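Local coordinates for drebrin (Homo sapiens, PDB 5Y1Z), which probably binds actin through its ADF/cofilin-type domain, as a developmentally regulated protein of the brain, at residues A32-E37 with E109-V114. Sequence-based numbering, arbitrary orientation.
Sequences ALYTYE and EFFQGV
Gln112 NE2 is gripped twice by Glu109, donating to its backbone O at 2.7 Å, on a lone pair in the carbonyl plane, and weakly to its carboxylate OE2, thereby bridging the last helical turn to the loop; the residue before it, Phe111, stacks on Tyr34 across the contact. The two rings form an offset stack, their centroids 4.3 Å apart and their planes inclined by 21°. The far end of the phenylalanine does the touching: Phe111 CZ sits over one face of the tyrosine, displaced toward the rim, and approaches Tyr34 CE2 to 3.3 Å. Phe111 CE1 reaches further out, along the C-O bond, to lie 3.3 Å from Tyr34 OH. That hydroxyl is hydrogen-bonded to the carbonyl oxygen of Leu15 on helix 12-23. The side chains arrive from opposite directions, Tyr34 from strand 31-36 and Phe111 from just beyond helix 104-110. In Phe111, CG is anti to the carbonyl carbon (chi1 -59°), which carries the ring away from its inverse gamma turn and in toward the sheet. Phe110 CD2 stands 3.5 Å above the plane of the Phe111 ring, over its centre. Ala18 and Tyr19 of helix 12-23 and Leu43 and Leu45 of strand 43-49 also pack on Tyr34. A leucine in place of Tyr34 would probably leave Phe111 without its flat stacking partner and the Leu15 carbonyl without its hydroxyl mate. No hydrogen bond joins the two segments; in this ADF/cofilin-type domain the link between them is a stack of aromatic rings, joining strand 31-36 to the residue just after helix 104-110, while the buried hydroxyl at the margin of the stack is satisfied by a third element, helix 12-23.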
loop_
_atom_site.group_PDB
_atom_site.type_symbol
_atom_site.label_atom_id
_atom_site.label_comp_id
_atom_site.label_asym_id
_atom_site.label_seq_id
_atom_site.Cartn_x
_atom_site.Cartn_y
_atom_site.Cartn_z
ATOM N N ALA A 32 0.005 5.487 23.643
ATOM C CA ALA A 32 -0.902 6.192 22.756
ATOM C C ALA A 32 -1.777 5.152 22.057
ATOM O O ALA A 32 -1.369 4.008 21.854
ATOM C CB ALA A 32 -0.138 7.084 21.760
ATOM N N LEU A 33 -3.019 5.532 21.769
ATOM C CA LEU A 33 -4.020 4.627 21.222
ATOM C C LEU A 33 -4.653 5.299 20.012
ATOM O O LEU A 33 -5.279 6.369 20.145
ATOM C CB LEU A 33 -5.088 4.297 22.279
ATOM C CG LEU A 33 -6.242 3.444 21.790
ATOM C CD1 LEU A 33 -5.701 2.070 21.403
ATOM C CD2 LEU A 33 -7.303 3.362 22.877
ATOM N N TYR A 34 -4.560 4.637 18.861
ATOM C CA TYR A 34 -5.106 5.119 17.591
ATOM C C TYR A 34 -6.196 4.195 17.049
ATOM O O TYR A 34 -6.290 3.024 17.418
ATOM C CB TYR A 34 -4.007 5.254 16.523
ATOM C CG TYR A 34 -2.748 5.951 16.983
ATOM C CD1 TYR A 34 -2.642 7.335 16.884
ATOM C CD2 TYR A 34 -1.664 5.242 17.500
ATOM C CE1 TYR A 34 -1.515 8.002 17.281
ATOM C CE2 TYR A 34 -0.511 5.917 17.909
ATOM C CZ TYR A 34 -0.454 7.302 17.790
ATOM O OH TYR A 34 0.648 8.026 18.176
ATOM N N THR A 35 -7.040 4.743 16.179
ATOM C CA THR A 35 -8.161 3.993 15.616
ATOM C C THR A 35 -8.587 4.667 14.318
ATOM O O THR A 35 -8.127 5.764 13.985
ATOM C CB THR A 35 -9.336 3.885 16.598
ATOM O OG1 THR A 35 -10.317 2.975 16.075
ATOM C CG2 THR A 35 -9.977 5.251 16.834
ATOM N N TYR A 36 -9.504 4.025 13.600
ATOM C CA TYR A 36 -9.976 4.631 12.362
ATOM C C TYR A 36 -11.110 5.618 12.608
ATOM O O TYR A 36 -11.923 5.452 13.521
ATOM C CB TYR A 36 -10.433 3.557 11.369
ATOM C CG TYR A 36 -9.357 2.553 11.019
ATOM C CD1 TYR A 36 -9.145 1.429 11.793
ATOM C CD2 TYR A 36 -8.538 2.743 9.907
ATOM C CE1 TYR A 36 -8.151 0.527 11.482
ATOM C CE2 TYR A 36 -7.541 1.826 9.586
ATOM C CZ TYR A 36 -7.354 0.734 10.385
ATOM O OH TYR A 36 -6.370 -0.158 10.044
ATOM N N GLU A 37 -11.154 6.654 11.772
ATOM C CA GLU A 37 -12.315 7.526 11.751
ATOM C C GLU A 37 -13.466 6.830 11.046
ATOM O O GLU A 37 -13.263 6.026 10.135
ATOM C CB GLU A 37 -12.003 8.847 11.066
ATOM C CG GLU A 37 -12.747 10.001 11.697
ATOM C CD GLU A 37 -11.933 11.273 11.733
ATOM O OE1 GLU A 37 -11.271 11.577 10.713
ATOM O OE2 GLU A 37 -11.983 11.982 12.767
ATOM N N GLU A 109 5.259 0.697 10.379
ATOM C CA GLU A 109 6.263 1.462 9.668
ATOM C C GLU A 109 6.098 2.941 9.949
ATOM O O GLU A 109 7.088 3.684 9.970
ATOM C CB GLU A 109 6.145 1.188 8.169
ATOM C CG GLU A 109 7.282 1.702 7.363
ATOM C CD GLU A 109 8.582 1.045 7.744
ATOM O OE1 GLU A 109 8.534 -0.062 8.318
ATOM O OE2 GLU A 109 9.654 1.625 7.458
ATOM N N PHE A 110 4.860 3.371 10.206
ATOM C CA PHE A 110 4.623 4.779 10.474
ATOM C C PHE A 110 5.190 5.177 11.829
ATOM O O PHE A 110 5.889 6.193 11.945
ATOM C CB PHE A 110 3.129 5.088 10.365
ATOM C CG PHE A 110 2.799 6.542 10.549
ATOM C CD1 PHE A 110 2.881 7.428 9.469
ATOM C CD2 PHE A 110 2.359 7.023 11.773
ATOM C CE1 PHE A 110 2.588 8.771 9.613
ATOM C CE2 PHE A 110 2.051 8.373 11.920
ATOM C CZ PHE A 110 2.167 9.239 10.826
ATOM N N PHE A 111 4.944 4.359 12.856
ATOM C CA PHE A 111 5.433 4.647 14.203
ATOM C C PHE A 111 6.768 3.956 14.455
ATOM O O PHE A 111 6.867 3.006 15.235
ATOM C CB PHE A 111 4.396 4.243 15.241
ATOM C CG PHE A 111 3.080 4.943 15.083
ATOM C CD1 PHE A 111 2.967 6.298 15.389
ATOM C CD2 PHE A 111 1.945 4.247 14.713
ATOM C CE1 PHE A 111 1.758 6.959 15.278
ATOM C CE2 PHE A 111 0.726 4.902 14.592
ATOM C CZ PHE A 111 0.637 6.266 14.881
ATOM N N GLN A 112 7.820 4.496 13.820
ATOM C CA GLN A 112 9.115 3.824 13.729
ATOM C C GLN A 112 9.574 3.292 15.079
ATOM O O GLN A 112 9.365 3.921 16.123
ATOM C CB GLN A 112 10.177 4.781 13.199
ATOM C CG GLN A 112 10.014 5.128 11.758
ATOM C CD GLN A 112 10.580 4.071 10.838
ATOM O OE1 GLN A 112 11.791 3.958 10.680
ATOM N NE2 GLN A 112 9.699 3.294 10.217
ATOM N N GLY A 113 10.163 2.103 15.059
ATOM C CA GLY A 113 10.745 1.547 16.257
ATOM C C GLY A 113 9.888 0.544 16.994
ATOM O O GLY A 113 10.147 0.293 18.175
ATOM N N VAL A 114 8.872 -0.025 16.349
ATOM C CA VAL A 114 8.084 -1.059 17.000
ATOM C C VAL A 114 8.967 -2.269 17.246
ATOM O O VAL A 114 9.595 -2.807 16.326
ATOM C CB VAL A 114 6.868 -1.428 16.141
ATOM C CG1 VAL A 114 6.237 -2.693 16.646
ATOM C CG2 VAL A 114 5.864 -0.299 16.162
#